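Local coordinates for protein 3-oxosteroid 1-dehydrogenase (Sterolibacterium denitrificans, PDB 7P18) that probably introduces a double bond into ring A of 3-oxosteroids, using FAD as cofactor and passing the electrons to an acceptor, at residues F391-P396 and P402-P407; P382-F387 and V416-D421. All coordinates share one frame; numbering follows the deposited sequence.

Contact 1: F391-P396 and P402-P407; sequences FRYNYP and PGQIQP
Arg392 meets 402-407 through both its backbone carbonyl and its guanidinium. Its carbonyl O accepts a nearly straight hydrogen bond from Gly403 N (2.8 Å, 167° at the hydrogen), the donor standing somewhat off the carbonyl plane. Its side chain leaves the helix with CG anti to the backbone N (chi1 -178°) and bends at chi2, which carries the guanidinium over to the loop, one face against Gly403 CA. NH1 is hydrogen-bonded to Met401 O and NH2 forms a salt bridge with Asp408, so residues just before and just after 402-407 hold the group; Gln406 NE2 lies 3.4 Å from Arg392 NH2, two donors that do not bond. An alanine here is likely to leave the Asp408 carboxylate without this charge partner and Met401 O without its donor. Tyr393 O accepts a hydrogen bond from Gln404 N (3.1 Å), in the carbonyl plane and on a lone pair. In this FAD-dependent oxidoreductase 2 family member, 402-406 lies between helix 389-394 and strand 418-420 and forms a tight turn, Pro402 O accepting from both Ile405 N and Gln406 N, packed against the helix C-terminal end at the surface. The Tyr393 ring lies across the base of Gln404: CB of Gln404 sits over one face, 3.5 Å from the ring centroid, a CH-pi contact. Tyr395, whose OH is hydrogen-bonded to Asp469, is the first residue to leave helical geometry; its carbonyl O receives a CA-H...O contact from Pro402 CA at 3.5 Å. Pro396 CB touches Pro402 CD at 4.1 Å.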
ATOM      1  N   PHE A 391     -13.569 -14.398  19.161  1.00 29.24           N
ATOM      2  CA  PHE A 391     -12.767 -13.595  18.185  1.00 25.38           C
ATOM      3  C   PHE A 391     -13.222 -12.139  18.274  1.00 22.43           C
ATOM      4  O   PHE A 391     -12.435 -11.158  18.443  1.00 25.99           O
ATOM      5  CB  PHE A 391     -12.925 -14.205  16.795  1.00 26.90           C
ATOM      6  CG  PHE A 391     -11.987 -13.612  15.775  1.00 27.40           C
ATOM      7  CD1 PHE A 391     -12.173 -12.319  15.307  1.00 26.69           C
ATOM      8  CD2 PHE A 391     -10.904 -14.333  15.319  1.00 23.67           C
ATOM      9  CE1 PHE A 391     -11.292 -11.759  14.388  1.00 28.04           C
ATOM     10  CE2 PHE A 391     -10.039 -13.777  14.379  1.00 24.90           C
ATOM     11  CZ  PHE A 391     -10.223 -12.484  13.934  1.00 24.85           C
ATOM     12  N   ARG A 392     -14.536 -11.955  18.158  1.00 26.87           N
ATOM     13  CA  ARG A 392     -15.188 -10.627  18.170  1.00 24.86           C
ATOM     14  C   ARG A 392     -14.744  -9.831  19.384  1.00 26.13           C
ATOM     15  O   ARG A 392     -14.413  -8.642  19.226  1.00 26.37           O
ATOM     16  CB  ARG A 392     -16.711 -10.745  18.185  1.00 25.56           C
ATOM     17  CG  ARG A 392     -17.424  -9.402  18.142  1.00 26.47           C
ATOM     18  CD  ARG A 392     -17.390  -8.717  16.770  1.00 28.92           C
ATOM     19  NE  ARG A 392     -17.962  -7.387  16.926  1.00 26.91           N
ATOM     20  CZ  ARG A 392     -17.290  -6.293  17.297  1.00 28.02           C
ATOM     21  NH1 ARG A 392     -15.974  -6.277  17.425  1.00 31.29           N
ATOM     22  NH2 ARG A 392     -17.957  -5.186  17.517  1.00 30.70           N
ATOM     23  N   TYR A 393     -14.787 -10.462  20.556  1.00 26.82           N
ATOM     24  CA  TYR A 393     -14.430  -9.798  21.843  1.00 29.28           C
ATOM     25  C   TYR A 393     -12.945  -9.408  21.840  1.00 29.44           C
ATOM     26  O   TYR A 393     -12.608  -8.312  22.341  1.00 31.34           O
ATOM     27  CB  TYR A 393     -14.732 -10.719  23.029  1.00 32.39           C
ATOM     28  CG  TYR A 393     -14.440 -10.115  24.385  1.00 38.33           C
ATOM     29  CD1 TYR A 393     -15.321  -9.232  24.993  1.00 46.33           C
ATOM     30  CD2 TYR A 393     -13.275 -10.432  25.057  1.00 41.74           C
ATOM     31  CE1 TYR A 393     -15.054  -8.697  26.244  1.00 51.91           C
ATOM     32  CE2 TYR A 393     -12.983  -9.891  26.297  1.00 49.23           C
ATOM     33  CZ  TYR A 393     -13.883  -9.029  26.898  1.00 49.31           C
ATOM     34  OH  TYR A 393     -13.601  -8.480  28.115  1.00 65.21           O
ATOM     35  N   ASN A 394     -12.087 -10.296  21.335  1.00 30.05           N
ATOM     36  CA  ASN A 394     -10.602 -10.177  21.479  1.00 29.49           C
ATOM     37  C   ASN A 394      -9.942  -9.288  20.417  1.00 31.92           C
ATOM     38  O   ASN A 394      -8.908  -8.661  20.751  1.00 29.98           O
ATOM     39  CB  ASN A 394      -9.959 -11.551  21.556  1.00 33.99           C
ATOM     40  CG  ASN A 394     -10.232 -12.135  22.938  1.00 35.39           C
ATOM     41  OD1 ASN A 394     -11.066 -13.005  23.103  1.00 41.48           O
ATOM     42  ND2 ASN A 394      -9.777 -11.438  23.940  1.00 37.33           N
ATOM     43  N   TYR A 395     -10.466  -9.221  19.193  1.00 29.30           N
ATOM     44  CA  TYR A 395      -9.638  -8.822  18.018  1.00 26.08           C
ATOM     45  C   TYR A 395     -10.316  -7.761  17.179  1.00 27.97           C
ATOM     46  O   TYR A 395     -11.533  -7.728  17.100  1.00 26.36           O
ATOM     47  CB  TYR A 395      -9.357 -10.042  17.149  1.00 26.95           C
ATOM     48  CG  TYR A 395      -8.620 -11.159  17.839  1.00 26.86           C
ATOM     49  CD1 TYR A 395      -7.474 -10.908  18.579  1.00 32.62           C
ATOM     50  CD2 TYR A 395      -9.033 -12.462  17.715  1.00 27.18           C
ATOM     51  CE1 TYR A 395      -6.764 -11.941  19.179  1.00 30.39           C
ATOM     52  CE2 TYR A 395      -8.353 -13.500  18.334  1.00 30.63           C
ATOM     53  CZ  TYR A 395      -7.211 -13.235  19.065  1.00 28.03           C
ATOM     54  OH  TYR A 395      -6.527 -14.262  19.646  1.00 31.97           O
ATOM     55  N   PRO A 396      -9.529  -6.893  16.509  1.00 27.61           N
ATOM     56  CA  PRO A 396     -10.065  -5.948  15.534  1.00 24.64           C
ATOM     57  C   PRO A 396     -10.298  -6.713  14.230  1.00 25.23           C
ATOM     58  O   PRO A 396      -9.756  -7.796  14.058  1.00 26.98           O
ATOM     59  CB  PRO A 396      -8.964  -4.897  15.409  1.00 26.61           C
ATOM     60  CG  PRO A 396      -7.705  -5.654  15.635  1.00 25.04           C
ATOM     61  CD  PRO A 396      -8.062  -6.815  16.569  1.00 26.18           C
ATOM     62  N   PRO A 402     -12.003  -4.396  18.832  1.00 31.52           N
ATOM     63  CA  PRO A 402     -12.358  -5.518  19.706  1.00 32.86           C
ATOM     64  C   PRO A 402     -13.635  -5.201  20.511  1.00 32.43           C
ATOM     65  O   PRO A 402     -13.774  -4.052  20.978  1.00 33.36           O
ATOM     66  CB  PRO A 402     -11.148  -5.669  20.620  1.00 32.76           C
ATOM     67  CG  PRO A 402     -10.002  -5.065  19.814  1.00 35.37           C
ATOM     68  CD  PRO A 402     -10.630  -3.906  19.055  1.00 32.39           C
ATOM     69  N   GLY A 403     -14.540  -6.172  20.595  1.00 29.35           N
ATOM     70  CA  GLY A 403     -15.809  -6.051  21.331  1.00 35.49           C
ATOM     71  C   GLY A 403     -15.595  -5.662  22.786  1.00 40.81           C
ATOM     72  O   GLY A 403     -16.471  -4.998  23.339  1.00 40.48           O
ATOM     73  N   GLN A 404     -14.452  -6.043  23.362  1.00 43.80           N
ATOM     74  CA  GLN A 404     -14.060  -5.669  24.745  1.00 46.00           C
ATOM     75  C   GLN A 404     -14.073  -4.139  24.890  1.00 44.13           C
ATOM     76  O   GLN A 404     -14.479  -3.680  25.966  1.00 47.64           O
ATOM     77  CB  GLN A 404     -12.751  -6.357  25.144  1.00 50.79           C
ATOM     78  CG  GLN A 404     -11.441  -5.711  24.713  1.00 60.68           C
ATOM     79  CD  GLN A 404     -10.263  -6.484  25.278  1.00 65.28           C
ATOM     80  OE1 GLN A 404     -10.120  -6.633  26.496  1.00 67.47           O
ATOM     81  NE2 GLN A 404      -9.417  -7.009  24.402  1.00 65.78           N
ATOM     82  N   ILE A 405     -13.733  -3.366  23.856  1.00 39.50           N
ATOM     83  CA  ILE A 405     -13.701  -1.875  23.957  1.00 42.28           C
ATOM     84  C   ILE A 405     -14.832  -1.220  23.146  1.00 44.70           C
ATOM     85  O   ILE A 405     -15.128  -0.086  23.466  1.00 46.29           O
ATOM     86  CB  ILE A 405     -12.319  -1.303  23.588  1.00 50.57           C
ATOM     87  CG1 ILE A 405     -12.038  -1.329  22.087  1.00 52.29           C
ATOM     88  CG2 ILE A 405     -11.228  -2.011  24.372  1.00 57.85           C
ATOM     89  CD1 ILE A 405     -10.723  -0.676  21.706  1.00 65.38           C
ATOM     90  N   GLN A 406     -15.427  -1.880  22.142  1.00 45.88           N
ATOM     91  CA  GLN A 406     -16.481  -1.282  21.261  1.00 51.27           C
ATOM     92  C   GLN A 406     -17.580  -2.315  21.045  1.00 44.73           C
ATOM     93  O   GLN A 406     -17.357  -3.333  20.407  1.00 51.82           O
ATOM     94  CB  GLN A 406     -15.876  -0.818  19.927  1.00 57.33           C
ATOM     95  CG  GLN A 406     -16.820  -0.863  18.720  1.00 66.68           C
ATOM     96  CD  GLN A 406     -16.150  -1.079  17.380  1.00 68.06           C
ATOM     97  OE1 GLN A 406     -15.395  -0.238  16.895  1.00 69.78           O
ATOM     98  NE2 GLN A 406     -16.453  -2.188  16.722  1.00 59.72           N
ATOM     99  N   PRO A 407     -18.806  -2.089  21.550  1.00 43.80           N
ATOM    100  CA  PRO A 407     -19.913  -3.017  21.312  1.00 44.99           C
ATOM    101  C   PRO A 407     -20.400  -2.918  19.862  1.00 35.43           C
ATOM    102  O   PRO A 407     -20.048  -1.980  19.212  1.00 38.86           O
ATOM    103  CB  PRO A 407     -21.000  -2.531  22.282  1.00 46.56           C
ATOM    104  CG  PRO A 407     -20.724  -1.043  22.398  1.00 48.35           C
ATOM    105  CD  PRO A 407     -19.215  -0.907  22.326  1.00 43.54           C
TER

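Contact 2: P382-F387 and V416-D421; sequences PAWLIF and VYWRDD
Trp384 and Trp418 make this contact with their six-membered rings, in an edge-to-face (T-shaped) pair. The edge belongs to Trp384: its CZ3 comes in over one face of the Trp418 ring, offset toward the rim, and lies 3.7 Å from Trp418 CZ3 and 3.9 Å from Trp418 CE3. The six-membered centroids are 5.2 Å apart and the planes stand at 81°. Both indoles have the same first torsion, CG anti to the carbonyl carbon and beside the backbone N. Each stands roughly perpendicular to its CA-CB-CG plane, and the opposite signs of chi2 (94° in Trp384, -108° in Trp418) mean that the two are flipped relative to one another about CB-CG; it is the benzo half of each that reaches the other. The two strands share no hydrogen bond. Each pairs with strand 486-502 of the same antiparallel sheet, and 383-387 also pairs with 347-349. Helix 423-430 packs nearby, with Ile430 against Trp384 and Gln429 against Trp418. With no polar atom of either indole in the contact, the attraction is probably mostly dispersion, with some contribution from the weakly positive hydrogen on CZ3 of Trp384, and it links the strands directly through side chains, in addition to their shared pairing with 486-502.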
ATOM      1  N   PRO A 382     -17.496 -11.282  -4.218  1.00 23.32           N
ATOM      2  CA  PRO A 382     -16.756 -11.313  -2.954  1.00 21.67           C
ATOM      3  C   PRO A 382     -16.776 -12.682  -2.280  1.00 23.80           C
ATOM      4  O   PRO A 382     -17.428 -13.594  -2.746  1.00 21.18           O
ATOM      5  CB  PRO A 382     -17.487 -10.308  -2.066  1.00 23.53           C
ATOM      6  CG  PRO A 382     -18.905 -10.353  -2.575  1.00 24.18           C
ATOM      7  CD  PRO A 382     -18.761 -10.554  -4.074  1.00 25.25           C
ATOM      8  N   ALA A 383     -15.996 -12.804  -1.195  1.00 22.95           N
ATOM      9  CA  ALA A 383     -15.932 -13.992  -0.326  1.00 21.32           C
ATOM     10  C   ALA A 383     -16.347 -13.556   1.075  1.00 20.22           C
ATOM     11  O   ALA A 383     -16.744 -12.404   1.234  1.00 21.85           O
ATOM     12  CB  ALA A 383     -14.538 -14.599  -0.363  1.00 23.58           C
ATOM     13  N   TRP A 384     -16.373 -14.495   2.018  1.00 22.28           N
ATOM     14  CA  TRP A 384     -16.989 -14.305   3.351  1.00 23.80           C
ATOM     15  C   TRP A 384     -15.971 -14.657   4.421  1.00 20.50           C
ATOM     16  O   TRP A 384     -15.416 -15.779   4.378  1.00 23.95           O
ATOM     17  CB  TRP A 384     -18.282 -15.113   3.488  1.00 24.20           C
ATOM     18  CG  TRP A 384     -19.328 -14.567   2.574  1.00 24.12           C
ATOM     19  CD1 TRP A 384     -19.602 -15.016   1.318  1.00 27.57           C
ATOM     20  CD2 TRP A 384     -20.125 -13.392   2.777  1.00 25.15           C
ATOM     21  NE1 TRP A 384     -20.552 -14.222   0.740  1.00 30.03           N
ATOM     22  CE2 TRP A 384     -20.900 -13.229   1.611  1.00 28.73           C
ATOM     23  CE3 TRP A 384     -20.307 -12.501   3.835  1.00 26.87           C
ATOM     24  CZ2 TRP A 384     -21.808 -12.190   1.474  1.00 28.63           C
ATOM     25  CZ3 TRP A 384     -21.189 -11.457   3.693  1.00 29.56           C
ATOM     26  CH2 TRP A 384     -21.927 -11.304   2.522  1.00 29.23           C
ATOM     27  N   LEU A 385     -15.845 -13.754   5.381  1.00 22.28           N
ATOM     28  CA  LEU A 385     -14.987 -13.994   6.572  1.00 23.44           C
ATOM     29  C   LEU A 385     -15.901 -14.316   7.751  1.00 23.56           C
ATOM     30  O   LEU A 385     -16.821 -13.537   7.977  1.00 24.00           O
ATOM     31  CB  LEU A 385     -14.154 -12.748   6.824  1.00 23.37           C
ATOM     32  CG  LEU A 385     -13.277 -12.838   8.066  1.00 27.41           C
ATOM     33  CD1 LEU A 385     -12.057 -13.652   7.731  1.00 26.70           C
ATOM     34  CD2 LEU A 385     -12.921 -11.459   8.554  1.00 31.62           C
ATOM     35  N   ILE A 386     -15.657 -15.445   8.409  1.00 26.17           N
ATOM     36  CA  ILE A 386     -16.507 -16.010   9.508  1.00 23.71           C
ATOM     37  C   ILE A 386     -15.677 -16.102  10.792  1.00 24.17           C
ATOM     38  O   ILE A 386     -14.519 -16.565  10.736  1.00 22.93           O
ATOM     39  CB  ILE A 386     -17.033 -17.392   9.104  1.00 25.28           C
ATOM     40  CG1 ILE A 386     -17.604 -17.409   7.680  1.00 25.55           C
ATOM     41  CG2 ILE A 386     -18.031 -17.878  10.157  1.00 26.64           C
ATOM     42  CD1 ILE A 386     -18.894 -16.632   7.514  1.00 24.57           C
ATOM     43  N   PHE A 387     -16.221 -15.632  11.914  1.00 24.53           N
ATOM     44  CA  PHE A 387     -15.591 -15.832  13.250  1.00 24.47           C
ATOM     45  C   PHE A 387     -16.681 -15.833  14.334  1.00 29.38           C
ATOM     46  O   PHE A 387     -17.872 -15.545  14.010  1.00 26.59           O
ATOM     47  CB  PHE A 387     -14.531 -14.762  13.499  1.00 23.33           C
ATOM     48  CG  PHE A 387     -14.959 -13.332  13.349  1.00 23.78           C
ATOM     49  CD1 PHE A 387     -15.563 -12.647  14.399  1.00 23.08           C
ATOM     50  CD2 PHE A 387     -14.730 -12.654  12.158  1.00 27.01           C
ATOM     51  CE1 PHE A 387     -15.920 -11.314  14.277  1.00 23.43           C
ATOM     52  CE2 PHE A 387     -15.097 -11.326  12.040  1.00 25.32           C
ATOM     53  CZ  PHE A 387     -15.703 -10.660  13.086  1.00 25.56           C
ATOM     54  N   VAL A 416     -21.694  -3.642   7.672  1.00 24.70           N
ATOM     55  CA  VAL A 416     -20.251  -3.944   7.979  1.00 24.80           C
ATOM     56  C   VAL A 416     -20.132  -5.382   8.504  1.00 26.72           C
ATOM     57  O   VAL A 416     -19.135  -6.070   8.234  1.00 23.56           O
ATOM     58  CB  VAL A 416     -19.703  -2.914   8.967  1.00 24.83           C
ATOM     59  CG1 VAL A 416     -18.330  -3.325   9.482  1.00 29.42           C
ATOM     60  CG2 VAL A 416     -19.680  -1.522   8.385  1.00 26.90           C
ATOM     61  N   TYR A 417     -21.147  -5.900   9.197  1.00 25.49           N
ATOM     62  CA  TYR A 417     -21.104  -7.287   9.706  1.00 22.68           C
ATOM     63  C   TYR A 417     -22.519  -7.849   9.754  1.00 24.69           C
ATOM     64  O   TYR A 417     -23.475  -7.068   9.912  1.00 26.04           O
ATOM     65  CB  TYR A 417     -20.427  -7.333  11.090  1.00 24.14           C
ATOM     66  CG  TYR A 417     -21.255  -6.655  12.150  1.00 26.63           C
ATOM     67  CD1 TYR A 417     -21.209  -5.289  12.331  1.00 27.51           C
ATOM     68  CD2 TYR A 417     -22.185  -7.377  12.882  1.00 27.68           C
ATOM     69  CE1 TYR A 417     -22.056  -4.641  13.215  1.00 31.36           C
ATOM     70  CE2 TYR A 417     -23.015  -6.747  13.793  1.00 30.10           C
ATOM     71  CZ  TYR A 417     -22.975  -5.375  13.949  1.00 30.41           C
ATOM     72  OH  TYR A 417     -23.820  -4.743  14.844  1.00 34.44           O
ATOM     73  N   TRP A 418     -22.615  -9.169   9.605  1.00 22.91           N
ATOM     74  CA  TRP A 418     -23.851  -9.951   9.849  1.00 26.09           C
ATOM     75  C   TRP A 418     -23.634 -10.783  11.119  1.00 28.90           C
ATOM     76  O   TRP A 418     -22.482 -11.221  11.353  1.00 25.73           O
ATOM     77  CB  TRP A 418     -24.185 -10.801   8.631  1.00 25.65           C
ATOM     78  CG  TRP A 418     -24.562 -10.017   7.412  1.00 26.80           C
ATOM     79  CD1 TRP A 418     -25.817  -9.896   6.870  1.00 30.61           C
ATOM     80  CD2 TRP A 418     -23.678  -9.302   6.526  1.00 28.29           C
ATOM     81  NE1 TRP A 418     -25.776  -9.131   5.737  1.00 30.15           N
ATOM     82  CE2 TRP A 418     -24.488  -8.722   5.514  1.00 29.96           C
ATOM     83  CE3 TRP A 418     -22.307  -9.013   6.517  1.00 28.67           C
ATOM     84  CZ2 TRP A 418     -23.952  -7.946   4.488  1.00 29.43           C
ATOM     85  CZ3 TRP A 418     -21.777  -8.262   5.492  1.00 27.73           C
ATOM     86  CH2 TRP A 418     -22.596  -7.716   4.502  1.00 30.86           C
ATOM     87  N   ARG A 419     -24.685 -10.963  11.920  1.00 28.42           N
ATOM     88  CA  ARG A 419     -24.600 -11.603  13.261  1.00 27.79           C
ATOM     89  C   ARG A 419     -25.749 -12.604  13.374  1.00 33.25           C
ATOM     90  O   ARG A 419     -26.838 -12.333  12.831  1.00 31.29           O
ATOM     91  CB  ARG A 419     -24.572 -10.512  14.336  1.00 29.14           C
ATOM     92  CG  ARG A 419     -24.444 -11.050  15.755  1.00 30.30           C
ATOM     93  CD  ARG A 419     -24.541  -9.975  16.821  1.00 31.39           C
ATOM     94  NE  ARG A 419     -25.895  -9.427  16.771  1.00 33.83           N
ATOM     95  CZ  ARG A 419     -26.226  -8.149  16.712  1.00 35.93           C
ATOM     96  NH1 ARG A 419     -25.311  -7.197  16.755  1.00 38.24           N
ATOM     97  NH2 ARG A 419     -27.499  -7.818  16.597  1.00 40.94           N
ATOM     98  N   ASP A 420     -25.468 -13.773  13.946  1.00 32.68           N
ATOM     99  CA  ASP A 420     -26.481 -14.833  14.140  1.00 33.64           C
ATOM    100  C   ASP A 420     -26.081 -15.727  15.317  1.00 37.59           C
ATOM    101  O   ASP A 420     -24.870 -15.938  15.554  1.00 34.16           O
ATOM    102  CB  ASP A 420     -26.687 -15.663  12.884  1.00 31.05           C
ATOM    103  CG  ASP A 420     -28.079 -16.275  12.840  1.00 40.59           C
ATOM    104  OD1 ASP A 420     -28.334 -17.202  13.654  1.00 33.81           O
ATOM    105  OD2 ASP A 420     -28.886 -15.832  11.991  1.00 31.74           O
ATOM    106  N   ASP A 421     -27.086 -16.252  16.015  1.00 33.08           N
ATOM    107  CA  ASP A 421     -26.878 -17.167  17.159  1.00 32.48           C
ATOM    108  C   ASP A 421     -26.349 -18.507  16.679  1.00 31.29           C
ATOM    109  O   ASP A 421     -25.680 -19.193  17.484  1.00 35.98           O
ATOM    110  CB  ASP A 421     -28.183 -17.351  17.928  1.00 35.88           C
ATOM    111  CG  ASP A 421     -28.530 -16.175  18.804  1.00 33.24           C
ATOM    112  OD1 ASP A 421     -27.637 -15.383  19.155  1.00 38.90           O
ATOM    113  OD2 ASP A 421     -29.722 -16.070  19.150  1.00 46.02           O
TER

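In the fold
From the N terminus the chain first runs through strand 383-387 and goes straight on into helix 389-394, whose last turn opens contact 1. That contact closes after only five intervening residues, where 402-407 folds back, and fastens the loop that follows helix 389-394 to that helix. The chain continues to strand 418-420, and contact 2 closes the wider loop of 28 residues, within which the whole of contact 1 falls; the two do not cross. Contact 2 joins two strands not paired with each other, 383-387 and 418-420, that each pair with 486-502. The centres are 15 Å apart, yet Arg392 CD packs on Phe387 CE1 at 3.9 Å. Asp408 serves both neighbourhoods, bridging to Arg392 and Arg419.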